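Local coordinates for aminoacyl-tRNA synthetase (Cryptosporidium parvum, PDB 5F9Z), which probably attaches proline to its cognate tRNA at the expense of ATP, and is held here with halofuginone and the ATP analogue AMPPNP, at residues Pro162-Arg167 with Ile280-Met285; Phe169-Gly174 with Gly274-Ala279. One frame throughout, in Å; residues are numbered along the deposited sequence.

Interaction 1. Residues Pro162-Arg167 with Ile280-Met285; sequences PFIRTR and IGVMIM. With ANP (phosphoaminophosphonic acid-adenylate ester), chain D.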
ATOM      1  N   PRO A 162      -5.958 -11.156  -1.831  1.00 31.08           N
ATOM      2  CA  PRO A 162      -6.684 -10.047  -1.197  1.00 27.89           C
ATOM      3  C   PRO A 162      -5.812  -8.806  -1.078  1.00 25.55           C
ATOM      4  O   PRO A 162      -4.636  -8.884  -0.708  1.00 25.83           O
ATOM      5  CB  PRO A 162      -7.058 -10.616   0.175  1.00 27.69           C
ATOM      6  CG  PRO A 162      -7.171 -12.087  -0.065  1.00 31.19           C
ATOM      7  CD  PRO A 162      -6.113 -12.418  -1.085  1.00 31.90           C
ATOM      8  N   PHE A 163      -6.397  -7.658  -1.428  1.00 23.02           N
ATOM      9  CA  PHE A 163      -5.718  -6.366  -1.489  1.00 21.39           C
ATOM     10  C   PHE A 163      -4.648  -6.327  -2.576  1.00 22.05           C
ATOM     11  O   PHE A 163      -4.687  -5.457  -3.453  1.00 20.82           O
ATOM     12  CB  PHE A 163      -5.094  -6.004  -0.137  1.00 21.01           C
ATOM     13  CG  PHE A 163      -6.082  -5.938   0.991  1.00 22.11           C
ATOM     14  CD1 PHE A 163      -6.984  -4.890   1.081  1.00 22.42           C
ATOM     15  CD2 PHE A 163      -6.098  -6.915   1.973  1.00 21.71           C
ATOM     16  CE1 PHE A 163      -7.890  -4.824   2.122  1.00 21.79           C
ATOM     17  CE2 PHE A 163      -7.000  -6.853   3.017  1.00 22.59           C
ATOM     18  CZ  PHE A 163      -7.896  -5.805   3.091  1.00 21.99           C
ATOM     19  N   ILE A 164      -3.697  -7.265  -2.532  1.00 23.37           N
ATOM     20  CA  ILE A 164      -2.525  -7.198  -3.405  1.00 25.62           C
ATOM     21  C   ILE A 164      -2.940  -7.200  -4.872  1.00 27.53           C
ATOM     22  O   ILE A 164      -2.508  -6.347  -5.659  1.00 29.00           O
ATOM     23  CB  ILE A 164      -1.558  -8.356  -3.095  1.00 25.87           C
ATOM     24  CG1 ILE A 164      -1.175  -8.353  -1.613  1.00 24.48           C
ATOM     25  CG2 ILE A 164      -0.318  -8.256  -3.971  1.00 25.39           C
ATOM     26  CD1 ILE A 164      -0.463  -7.096  -1.166  1.00 22.84           C
ATOM     27  N   ARG A 165      -3.778  -8.157  -5.267  1.00 27.23           N
ATOM     28  CA  ARG A 165      -4.237  -8.263  -6.652  1.00 27.65           C
ATOM     29  C   ARG A 165      -5.681  -8.755  -6.635  1.00 27.00           C
ATOM     30  O   ARG A 165      -5.935  -9.949  -6.452  1.00 27.72           O
ATOM     31  CB  ARG A 165      -3.343  -9.193  -7.465  1.00 28.88           C
ATOM     32  CG  ARG A 165      -3.743  -9.307  -8.927  1.00 29.80           C
ATOM     33  CD  ARG A 165      -2.706 -10.075  -9.728  1.00 32.75           C
ATOM     34  NE  ARG A 165      -1.382  -9.470  -9.625  1.00 35.65           N
ATOM     35  CZ  ARG A 165      -0.971  -8.438 -10.356  1.00 36.55           C
ATOM     36  NH1 ARG A 165      -1.785  -7.890 -11.249  1.00 36.16           N
ATOM     37  NH2 ARG A 165       0.252  -7.953 -10.194  1.00 36.18           N
ATOM     38  N   THR A 166      -6.620  -7.833  -6.830  1.00 27.25           N
ATOM     39  CA  THR A 166      -8.040  -8.144  -6.830  1.00 29.01           C
ATOM     40  C   THR A 166      -8.659  -7.723  -8.157  1.00 27.49           C
ATOM     41  O   THR A 166      -8.228  -6.748  -8.780  1.00 23.41           O
ATOM     42  CB  THR A 166      -8.763  -7.447  -5.671  1.00 30.14           C
ATOM     43  OG1 THR A 166      -8.724  -6.028  -5.866  1.00 31.94           O
ATOM     44  CG2 THR A 166      -8.090  -7.782  -4.350  1.00 30.60           C
ATOM     45  N   ARG A 167      -9.677  -8.473  -8.587  1.00 31.33           N
ATOM     46  CA  ARG A 167     -10.319  -8.175  -9.863  1.00 31.80           C
ATOM     47  C   ARG A 167     -11.118  -6.881  -9.802  1.00 30.21           C
ATOM     48  O   ARG A 167     -11.259  -6.194 -10.820  1.00 30.73           O
ATOM     49  CB  ARG A 167     -11.197  -9.346 -10.297  1.00 32.89           C
ATOM     50  CG  ARG A 167     -10.386 -10.540 -10.768  1.00 36.95           C
ATOM     51  CD  ARG A 167     -11.256 -11.615 -11.386  1.00 41.31           C
ATOM     52  NE  ARG A 167     -10.463 -12.552 -12.176  1.00 44.65           N
ATOM     53  CZ  ARG A 167     -10.953 -13.642 -12.756  1.00 49.14           C
ATOM     54  NH1 ARG A 167     -12.238 -13.943 -12.630  1.00 50.58           N
ATOM     55  NH2 ARG A 167     -10.156 -14.436 -13.460  1.00 50.31           N
ATOM     56  N   ILE A 280      -2.954  -1.658   1.695  1.00 24.11           N
ATOM     57  CA  ILE A 280      -3.424  -2.285   2.927  1.00 23.60           C
ATOM     58  C   ILE A 280      -2.823  -3.676   3.074  1.00 24.71           C
ATOM     59  O   ILE A 280      -2.339  -4.051   4.148  1.00 27.58           O
ATOM     60  CB  ILE A 280      -4.962  -2.324   2.952  1.00 21.53           C
ATOM     61  CG1 ILE A 280      -5.532  -0.915   2.770  1.00 20.35           C
ATOM     62  CG2 ILE A 280      -5.457  -2.942   4.253  1.00 19.84           C
ATOM     63  CD1 ILE A 280      -7.044  -0.862   2.768  1.00 21.29           C
ATOM     64  N   GLY A 281      -2.834  -4.457   1.991  1.00 22.59           N
ATOM     65  CA  GLY A 281      -2.289  -5.803   2.056  1.00 22.82           C
ATOM     66  C   GLY A 281      -0.801  -5.823   2.346  1.00 24.02           C
ATOM     67  O   GLY A 281      -0.326  -6.633   3.146  1.00 24.36           O
ATOM     68  N   VAL A 282      -0.045  -4.932   1.699  1.00 25.29           N
ATOM     69  CA  VAL A 282       1.390  -4.845   1.959  1.00 25.21           C
ATOM     70  C   VAL A 282       1.642  -4.472   3.413  1.00 24.85           C
ATOM     71  O   VAL A 282       2.559  -4.998   4.057  1.00 24.06           O
ATOM     72  CB  VAL A 282       2.049  -3.842   0.994  1.00 23.11           C
ATOM     73  CG1 VAL A 282       3.553  -3.788   1.226  1.00 21.19           C
ATOM     74  CG2 VAL A 282       1.739  -4.207  -0.449  1.00 17.44           C
ATOM     75  N   MET A 283       0.827  -3.565   3.957  1.00 24.10           N
ATOM     76  CA  MET A 283       0.974  -3.175   5.355  1.00 25.18           C
ATOM     77  C   MET A 283       0.642  -4.333   6.290  1.00 25.47           C
ATOM     78  O   MET A 283       1.309  -4.519   7.314  1.00 26.69           O
ATOM     79  CB  MET A 283       0.090  -1.961   5.648  1.00 27.47           C
ATOM     80  CG  MET A 283       0.097  -1.492   7.094  1.00 29.55           C
ATOM     81  SD  MET A 283      -1.176  -2.290   8.093  1.00 32.51           S
ATOM     82  CE  MET A 283      -2.643  -1.885   7.151  1.00 31.48           C
ATOM     83  N   ILE A 284      -0.383  -5.119   5.953  1.00 24.85           N
ATOM     84  CA  ILE A 284      -0.752  -6.267   6.781  1.00 24.72           C
ATOM     85  C   ILE A 284       0.379  -7.287   6.809  1.00 25.64           C
ATOM     86  O   ILE A 284       0.785  -7.764   7.876  1.00 26.93           O
ATOM     87  CB  ILE A 284      -2.059  -6.899   6.269  1.00 24.39           C
ATOM     88  CG1 ILE A 284      -3.230  -5.931   6.438  1.00 26.20           C
ATOM     89  CG2 ILE A 284      -2.339  -8.208   6.993  1.00 24.24           C
ATOM     90  CD1 ILE A 284      -4.433  -6.292   5.595  1.00 26.12           C
ATOM     91  N   MET A 285       0.905  -7.637   5.632  1.00 25.07           N
ATOM     92  CA  MET A 285       1.964  -8.639   5.558  1.00 27.39           C
ATOM     93  C   MET A 285       3.237  -8.166   6.244  1.00 27.12           C
ATOM     94  O   MET A 285       4.005  -8.986   6.761  1.00 28.29           O
ATOM     95  CB  MET A 285       2.251  -8.987   4.097  1.00 28.30           C
ATOM     96  CG  MET A 285       1.064  -9.567   3.348  1.00 29.58           C
ATOM     97  SD  MET A 285       1.425  -9.840   1.604  1.00 31.20           S
ATOM     98  CE  MET A 285      -0.053 -10.705   1.084  1.00 32.80           C
TER
HETATM   99  PG  ANP D 701       0.783  -5.240 -12.810  1.00 35.98           P
HETATM  100  O1G ANP D 701       1.551  -5.862 -13.932  1.00 36.83           O
HETATM  101  O2G ANP D 701       1.193  -5.936 -11.456  1.00 37.53           O
HETATM  102  O3G ANP D 701      -0.767  -5.448 -13.044  1.00 33.56           O
HETATM  103  PB  ANP D 701      -0.015  -2.613 -13.422  1.00 33.27           P
HETATM  104  O1B ANP D 701       0.599  -1.828 -14.618  1.00 34.34           O
HETATM  105  O2B ANP D 701      -1.163  -3.437 -13.910  1.00 29.25           O
HETATM  106  N3B ANP D 701       1.158  -3.589 -12.722  1.00 34.60           N
HETATM  107  PA  ANP D 701      -1.057  -0.172 -12.708  1.00 32.60           P
HETATM  108  O1A ANP D 701      -2.067  -0.242 -13.786  1.00 31.72           O
HETATM  109  O2A ANP D 701       0.161   0.693 -13.043  1.00 32.73           O
HETATM  110  O3A ANP D 701      -0.512  -1.616 -12.332  1.00 33.68           O
HETATM  111  O5' ANP D 701      -1.785   0.344 -11.397  1.00 33.97           O
HETATM  112  C5' ANP D 701      -1.129   1.227 -10.462  1.00 32.38           C
HETATM  113  C4' ANP D 701      -0.775   0.451  -9.218  1.00 30.88           C
HETATM  114  O4' ANP D 701      -1.934  -0.272  -8.766  1.00 30.42           O
HETATM  115  C3' ANP D 701       0.304  -0.609  -9.394  1.00 31.00           C
HETATM  116  O3' ANP D 701       1.597  -0.040  -9.223  1.00 32.89           O
HETATM  117  C2' ANP D 701      -0.023  -1.612  -8.283  1.00 31.12           C
HETATM  118  O2' ANP D 701       0.615  -1.264  -7.060  1.00 31.49           O
HETATM  119  C1' ANP D 701      -1.547  -1.486  -8.147  1.00 30.23           C
HETATM  120  N9  ANP D 701      -2.302  -2.571  -8.768  1.00 30.24           N
HETATM  121  C8  ANP D 701      -2.184  -3.032 -10.053  1.00 30.26           C
HETATM  122  N7  ANP D 701      -3.000  -4.016 -10.345  1.00 29.98           N
HETATM  123  C5  ANP D 701      -3.711  -4.211  -9.170  1.00 30.23           C
HETATM  124  C6  ANP D 701      -4.736  -5.113  -8.821  1.00 31.51           C
HETATM  125  N6  ANP D 701      -5.241  -6.023  -9.656  1.00 30.98           N
HETATM  126  N1  ANP D 701      -5.230  -5.045  -7.563  1.00 31.78           N
HETATM  127  C2  ANP D 701      -4.727  -4.136  -6.723  1.00 30.35           C
HETATM  128  N3  ANP D 701      -3.763  -3.237  -6.941  1.00 30.02           N
HETATM  129  C4  ANP D 701      -3.294  -3.326  -8.191  1.00 30.17           C
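At the adenine-nucleotide pocket, F163 and I164 press their side chains against helix 278-287 while their backbone passes the base. I280 CG2 lies over one face of the F163 ring, 4.0 Å from its centroid and 20° off the normal, a CH-pi contact displaced toward the rim. I284 CD1 comes obliquely to F163 CE2 at 3.7 Å. Between these two isoleucines the helix has G281, whose lack of a side chain lets F163 CB settle 3.5 Å from G281 N. I164 turns its CD1 to the helix through a bend at chi2 (-61°); CD1 touches V282 N at 3.6 Å and V282 CG2, and the I164 and M285 side chains approach tip to tip, I164 CG1 lying against M285 CE. Residues 162-167 belong to what in class II synthetases is the motif 2 loop, and the helix is that of motif 3. A gamma turn centred on F163, closed by I164 N to P162 O, sends the loop on to the nucleotide. There T166 reads the edge of the base: its N donates to ANP N1 at 3.2 Å and its O accepts from N6. R165 runs out extended and bends at chi3 to hold the gamma phosphate with two nearly straight bonds, NH2 to O2G at 2.6 Å and NH1 to O3G at 3.2 Å. E156 forms a salt bridge with R165 NH1, and Y30 of helix 26-36 packs on F163.

Interaction 2. Residues Phe169-Gly174 with Gly274-Ala279; sequences FLWQEG and GLTTRA. With ANP (phosphoaminophosphonic acid-adenylate ester), chain D; HFG (7-bromo-6-chloro-3-{3-[(2R,3S)-3-hydroxypiperidin-2-yl]-2-oxopropyl}quinazolin-4(3H)-one), chain E.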
ATOM      1  N   PHE A 169     -10.683  -3.472  -7.410  1.00 26.97           N
ATOM      2  CA  PHE A 169      -9.963  -2.781  -6.357  1.00 26.40           C
ATOM      3  C   PHE A 169     -10.354  -1.313  -6.357  1.00 27.11           C
ATOM      4  O   PHE A 169     -10.728  -0.751  -7.390  1.00 29.47           O
ATOM      5  CB  PHE A 169      -8.438  -2.922  -6.510  1.00 25.91           C
ATOM      6  CG  PHE A 169      -7.908  -2.477  -7.846  1.00 25.63           C
ATOM      7  CD1 PHE A 169      -7.539  -1.159  -8.059  1.00 25.48           C
ATOM      8  CD2 PHE A 169      -7.753  -3.384  -8.881  1.00 27.56           C
ATOM      9  CE1 PHE A 169      -7.041  -0.750  -9.283  1.00 27.60           C
ATOM     10  CE2 PHE A 169      -7.255  -2.982 -10.108  1.00 28.64           C
ATOM     11  CZ  PHE A 169      -6.897  -1.665 -10.308  1.00 28.21           C
ATOM     12  N   LEU A 170     -10.288  -0.706  -5.179  1.00 25.98           N
ATOM     13  CA  LEU A 170     -10.446   0.732  -5.050  1.00 24.62           C
ATOM     14  C   LEU A 170      -9.093   1.390  -5.252  1.00 24.81           C
ATOM     15  O   LEU A 170      -8.067   0.879  -4.790  1.00 25.70           O
ATOM     16  CB  LEU A 170     -11.011   1.099  -3.677  1.00 23.05           C
ATOM     17  CG  LEU A 170     -12.334   0.434  -3.302  1.00 23.40           C
ATOM     18  CD1 LEU A 170     -12.811   0.932  -1.948  1.00 23.33           C
ATOM     19  CD2 LEU A 170     -13.377   0.691  -4.375  1.00 23.62           C
ATOM     20  N   TRP A 171      -9.083   2.517  -5.955  1.00 24.09           N
ATOM     21  CA  TRP A 171      -7.820   3.188  -6.195  1.00 24.16           C
ATOM     22  C   TRP A 171      -8.042   4.684  -6.346  1.00 25.38           C
ATOM     23  O   TRP A 171      -9.170   5.181  -6.358  1.00 26.80           O
ATOM     24  CB  TRP A 171      -7.092   2.601  -7.418  1.00 24.16           C
ATOM     25  CG  TRP A 171      -7.407   3.176  -8.790  1.00 23.09           C
ATOM     26  CD1 TRP A 171      -8.484   3.939  -9.158  1.00 22.82           C
ATOM     27  CD2 TRP A 171      -6.620   3.006  -9.976  1.00 23.65           C
ATOM     28  NE1 TRP A 171      -8.403   4.260 -10.491  1.00 24.85           N
ATOM     29  CE2 TRP A 171      -7.270   3.697 -11.016  1.00 24.76           C
ATOM     30  CE3 TRP A 171      -5.424   2.336 -10.256  1.00 24.57           C
ATOM     31  CZ2 TRP A 171      -6.767   3.736 -12.315  1.00 25.12           C
ATOM     32  CZ3 TRP A 171      -4.926   2.378 -11.546  1.00 24.90           C
ATOM     33  CH2 TRP A 171      -5.597   3.072 -12.558  1.00 24.37           C
ATOM     34  N   GLN A 172      -6.925   5.387  -6.457  1.00 24.03           N
ATOM     35  CA  GLN A 172      -6.878   6.796  -6.797  1.00 23.70           C
ATOM     36  C   GLN A 172      -6.072   6.915  -8.081  1.00 23.14           C
ATOM     37  O   GLN A 172      -5.021   6.282  -8.210  1.00 22.14           O
ATOM     38  CB  GLN A 172      -6.247   7.591  -5.646  1.00 25.91           C
ATOM     39  CG  GLN A 172      -5.572   8.890  -6.011  1.00 28.24           C
ATOM     40  CD  GLN A 172      -4.189   8.689  -6.591  1.00 28.27           C
ATOM     41  OE1 GLN A 172      -3.368   7.954  -6.042  1.00 29.19           O
ATOM     42  NE2 GLN A 172      -3.939   9.314  -7.729  1.00 28.79           N
ATOM     43  N   GLU A 173      -6.567   7.696  -9.038  1.00 22.38           N
ATOM     44  CA  GLU A 173      -5.823   7.962 -10.263  1.00 23.12           C
ATOM     45  C   GLU A 173      -5.827   9.458 -10.529  1.00 22.88           C
ATOM     46  O   GLU A 173      -6.891  10.064 -10.689  1.00 22.41           O
ATOM     47  CB  GLU A 173      -6.391   7.186 -11.459  1.00 21.90           C
ATOM     48  CG  GLU A 173      -7.882   7.323 -11.697  1.00 22.17           C
ATOM     49  CD  GLU A 173      -8.312   6.686 -13.006  1.00 23.32           C
ATOM     50  OE1 GLU A 173      -7.524   6.730 -13.976  1.00 22.67           O
ATOM     51  OE2 GLU A 173      -9.432   6.135 -13.065  1.00 22.44           O
ATOM     52  N   GLY A 174      -4.639  10.049 -10.554  1.00 22.51           N
ATOM     53  CA  GLY A 174      -4.468  11.461 -10.851  1.00 22.95           C
ATOM     54  C   GLY A 174      -3.917  11.626 -12.255  1.00 22.86           C
ATOM     55  O   GLY A 174      -3.016  10.891 -12.667  1.00 23.69           O
ATOM     56  N   GLY A 274      -1.066   6.415  -9.631  1.00 23.19           N
ATOM     57  CA  GLY A 274      -2.116   5.615  -9.026  1.00 22.76           C
ATOM     58  C   GLY A 274      -1.650   4.894  -7.782  1.00 24.65           C
ATOM     59  O   GLY A 274      -0.488   4.488  -7.672  1.00 25.04           O
ATOM     60  N   LEU A 275      -2.575   4.735  -6.836  1.00 25.80           N
ATOM     61  CA  LEU A 275      -2.373   3.951  -5.625  1.00 24.07           C
ATOM     62  C   LEU A 275      -3.674   3.229  -5.314  1.00 23.74           C
ATOM     63  O   LEU A 275      -4.753   3.818  -5.418  1.00 24.57           O
ATOM     64  CB  LEU A 275      -1.946   4.833  -4.440  1.00 24.40           C
ATOM     65  CG  LEU A 275      -1.647   4.151  -3.100  1.00 26.79           C
ATOM     66  CD1 LEU A 275      -0.505   4.857  -2.390  1.00 26.70           C
ATOM     67  CD2 LEU A 275      -2.878   4.123  -2.203  1.00 28.97           C
ATOM     68  N   THR A 276      -3.572   1.962  -4.932  1.00 23.82           N
ATOM     69  CA  THR A 276      -4.733   1.097  -4.767  1.00 21.89           C
ATOM     70  C   THR A 276      -4.804   0.566  -3.339  1.00 22.97           C
ATOM     71  O   THR A 276      -3.933   0.828  -2.504  1.00 23.54           O
ATOM     72  CB  THR A 276      -4.684  -0.075  -5.749  1.00 20.01           C
ATOM     73  OG1 THR A 276      -3.617  -0.952  -5.375  1.00 18.80           O
ATOM     74  CG2 THR A 276      -4.441   0.423  -7.157  1.00 15.46           C
ATOM     75  N   THR A 277      -5.860  -0.211  -3.076  1.00 21.92           N
ATOM     76  CA  THR A 277      -6.028  -0.921  -1.812  1.00 21.45           C
ATOM     77  C   THR A 277      -4.950  -1.971  -1.572  1.00 23.06           C
ATOM     78  O   THR A 277      -4.945  -2.584  -0.499  1.00 22.61           O
ATOM     79  CB  THR A 277      -7.409  -1.578  -1.760  1.00 20.25           C
ATOM     80  OG1 THR A 277      -7.706  -2.166  -3.033  1.00 19.07           O
ATOM     81  CG2 THR A 277      -8.473  -0.551  -1.419  1.00 17.61           C
ATOM     82  N   ARG A 278      -4.059  -2.202  -2.542  1.00 24.46           N
ATOM     83  CA  ARG A 278      -2.903  -3.066  -2.316  1.00 24.72           C
ATOM     84  C   ARG A 278      -2.066  -2.589  -1.134  1.00 25.29           C
ATOM     85  O   ARG A 278      -1.465  -3.408  -0.428  1.00 25.59           O
ATOM     86  CB  ARG A 278      -2.052  -3.125  -3.587  1.00 24.96           C
ATOM     87  CG  ARG A 278      -0.654  -3.685  -3.399  1.00 26.78           C
ATOM     88  CD  ARG A 278       0.131  -3.645  -4.698  1.00 28.18           C
ATOM     89  NE  ARG A 278      -0.392  -4.582  -5.688  1.00 30.65           N
ATOM     90  CZ  ARG A 278       0.236  -4.906  -6.813  1.00 32.50           C
ATOM     91  NH1 ARG A 278       1.416  -4.368  -7.092  1.00 32.28           N
ATOM     92  NH2 ARG A 278      -0.312  -5.768  -7.658  1.00 33.45           N
ATOM     93  N   ALA A 279      -2.026  -1.274  -0.900  1.00 25.27           N
ATOM     94  CA  ALA A 279      -1.252  -0.730   0.212  1.00 25.10           C
ATOM     95  C   ALA A 279      -1.664  -1.358   1.537  1.00 24.04           C
ATOM     96  O   ALA A 279      -0.824  -1.575   2.417  1.00 24.29           O
ATOM     97  CB  ALA A 279      -1.416   0.788   0.270  1.00 25.02           C
TER
HETATM   98  PG  ANP D 701       0.783  -5.240 -12.810  1.00 35.98           P
HETATM   99  O1G ANP D 701       1.551  -5.862 -13.932  1.00 36.83           O
HETATM  100  O2G ANP D 701       1.193  -5.936 -11.456  1.00 37.53           O
HETATM  101  O3G ANP D 701      -0.767  -5.448 -13.044  1.00 33.56           O
HETATM  102  PB  ANP D 701      -0.015  -2.613 -13.422  1.00 33.27           P
HETATM  103  O1B ANP D 701       0.599  -1.828 -14.618  1.00 34.34           O
HETATM  104  O2B ANP D 701      -1.163  -3.437 -13.910  1.00 29.25           O
HETATM  105  N3B ANP D 701       1.158  -3.589 -12.722  1.00 34.60           N
HETATM  106  PA  ANP D 701      -1.057  -0.172 -12.708  1.00 32.60           P
HETATM  107  O1A ANP D 701      -2.067  -0.242 -13.786  1.00 31.72           O
HETATM  108  O2A ANP D 701       0.161   0.693 -13.043  1.00 32.73           O
HETATM  109  O3A ANP D 701      -0.512  -1.616 -12.332  1.00 33.68           O
HETATM  110  O5' ANP D 701      -1.785   0.344 -11.397  1.00 33.97           O
HETATM  111  C5' ANP D 701      -1.129   1.227 -10.462  1.00 32.38           C
HETATM  112  C4' ANP D 701      -0.775   0.451  -9.218  1.00 30.88           C
HETATM  113  O4' ANP D 701      -1.934  -0.272  -8.766  1.00 30.42           O
HETATM  114  C3' ANP D 701       0.304  -0.609  -9.394  1.00 31.00           C
HETATM  115  O3' ANP D 701       1.597  -0.040  -9.223  1.00 32.89           O
HETATM  116  C2' ANP D 701      -0.023  -1.612  -8.283  1.00 31.12           C
HETATM  117  O2' ANP D 701       0.615  -1.264  -7.060  1.00 31.49           O
HETATM  118  C1' ANP D 701      -1.547  -1.486  -8.147  1.00 30.23           C
HETATM  119  N9  ANP D 701      -2.302  -2.571  -8.768  1.00 30.24           N
HETATM  120  C8  ANP D 701      -2.184  -3.032 -10.053  1.00 30.26           C
HETATM  121  N7  ANP D 701      -3.000  -4.016 -10.345  1.00 29.98           N
HETATM  122  C5  ANP D 701      -3.711  -4.211  -9.170  1.00 30.23           C
HETATM  123  C6  ANP D 701      -4.736  -5.113  -8.821  1.00 31.51           C
HETATM  124  N6  ANP D 701      -5.241  -6.023  -9.656  1.00 30.98           N
HETATM  125  N1  ANP D 701      -5.230  -5.045  -7.563  1.00 31.78           N
HETATM  126  C2  ANP D 701      -4.727  -4.136  -6.723  1.00 30.35           C
HETATM  127  N3  ANP D 701      -3.763  -3.237  -6.941  1.00 30.02           N
HETATM  128  C4  ANP D 701      -3.294  -3.326  -8.191  1.00 30.17           C
HETATM  129  O4' HFG E 702      -3.220   2.167 -15.802  1.00 34.77           O
HETATM  130  C21 HFG E 702      -2.092   2.217 -16.199  1.00 34.31           C
HETATM  131  C3' HFG E 702      -1.267   3.517 -16.065  1.00 33.19           C
HETATM  132  C2' HFG E 702      -1.846   4.498 -15.043  1.00 30.75           C
HETATM  133  N1' HFG E 702      -3.164   4.840 -15.372  1.00 29.62           N
HETATM  134  C6' HFG E 702      -3.871   5.358 -14.239  1.00 30.42           C
HETATM  135  C5' HFG E 702      -2.931   5.820 -13.123  1.00 30.70           C
HETATM  136  C4' HFG E 702      -2.110   4.753 -12.629  1.00 29.63           C
HETATM  137  C39 HFG E 702      -1.770   3.840 -13.649  1.00 30.25           C
HETATM  138  O7' HFG E 702      -0.350   3.335 -13.438  1.00 30.95           O
HETATM  139  C1' HFG E 702      -1.403   0.892 -16.888  1.00 34.29           C
HETATM  140  N3  HFG E 702      -2.488  -0.111 -17.266  1.00 34.63           N
HETATM  141  C4  HFG E 702      -3.361   0.179 -18.305  1.00 36.81           C
HETATM  142  O11 HFG E 702      -3.261   1.241 -18.923  1.00 37.67           O
HETATM  143  C10 HFG E 702      -4.332  -0.718 -18.643  1.00 38.27           C
HETATM  144  C5  HFG E 702      -5.255  -0.454 -19.718  1.00 39.94           C
HETATM  145  C2  HFG E 702      -2.592  -1.246 -16.608  1.00 34.54           C
HETATM  146  N1  HFG E 702      -3.535  -2.151 -16.909  1.00 35.65           N
HETATM  147  C9  HFG E 702      -4.410  -1.898 -17.928  1.00 38.22           C
HETATM  148  C8  HFG E 702      -5.396  -2.844 -18.247  1.00 41.16           C
HETATM  149  C7  HFG E 702      -6.303  -2.579 -19.302  1.00 45.97           C
HETATM  150 BR1  HFG E 702      -7.676  -3.901 -19.741  1.00 55.64          BR
HETATM  151  C6  HFG E 702      -6.222  -1.381 -20.029  1.00 42.82           C
HETATM  152 CL1  HFG E 702      -7.353  -1.060 -21.343  1.00 43.53          CL
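F169 and T276 meet beside the adenine, the T276 CG2 methyl lying 3.6 Å from F169 CE1 and oblique to the ring. F169 turns one face to the base, with CD2 3.3 Å from ANP N1, while the R278 guanidinium comes from the other side and lays a face over ANP C2'. T276 OG1 sits between its own backbone N and carbonyl carbon (chi1 69°), where it can do two jobs: it donates to ANP N3 at 2.8 Å and accepts from R278 N at 3.1 Å, a capping bond at the turn into the helix. W171 CB touches T276 CG2 at 3.4 Å; its indole points an edge at ANP O5' and brings CH2 to 3.3 Å from C6' of the halofuginone piperidine, tying both pockets to one side chain. G274 borders the same ring. E173, with CB over the indole face, takes a weak bond from W171 NE1 and is itself held by S124 and Q148. Behind this shell, Q172 and L275 form an antiparallel hydrogen-bonded pair (Q172 N to L275 O 2.9 Å), and T277 N to L170 O (3.0 Å) carries the pairing past the strand end. The Q172 amide is bonded to Y195 and N147. Strand 168-178 lies between strands 144-153 and 265-276, and helices 53-71 and 181-202 cover the face bearing Q172 and L275.

Along the chain the loop 162-167 comes first and runs almost directly into strand segment 169-174. About 100 residues follow, including helix 181-202, strands 208-211, 223-231 and 236-247 and helix 249-254, before the chain returns through 274-279 and, without a break, 280-285. Interaction 2 is therefore nested inside the larger loop closed by interaction 1. Together they join the motif 2 strand and its preceding loop to the motif 3 strand and helix of the class II core. Their centres are 11 Å apart and they touch: R278 NE probably donates to I164 O at 2.8 Å, and F163 CB packs on T277 O. Both also contact the nucleotide.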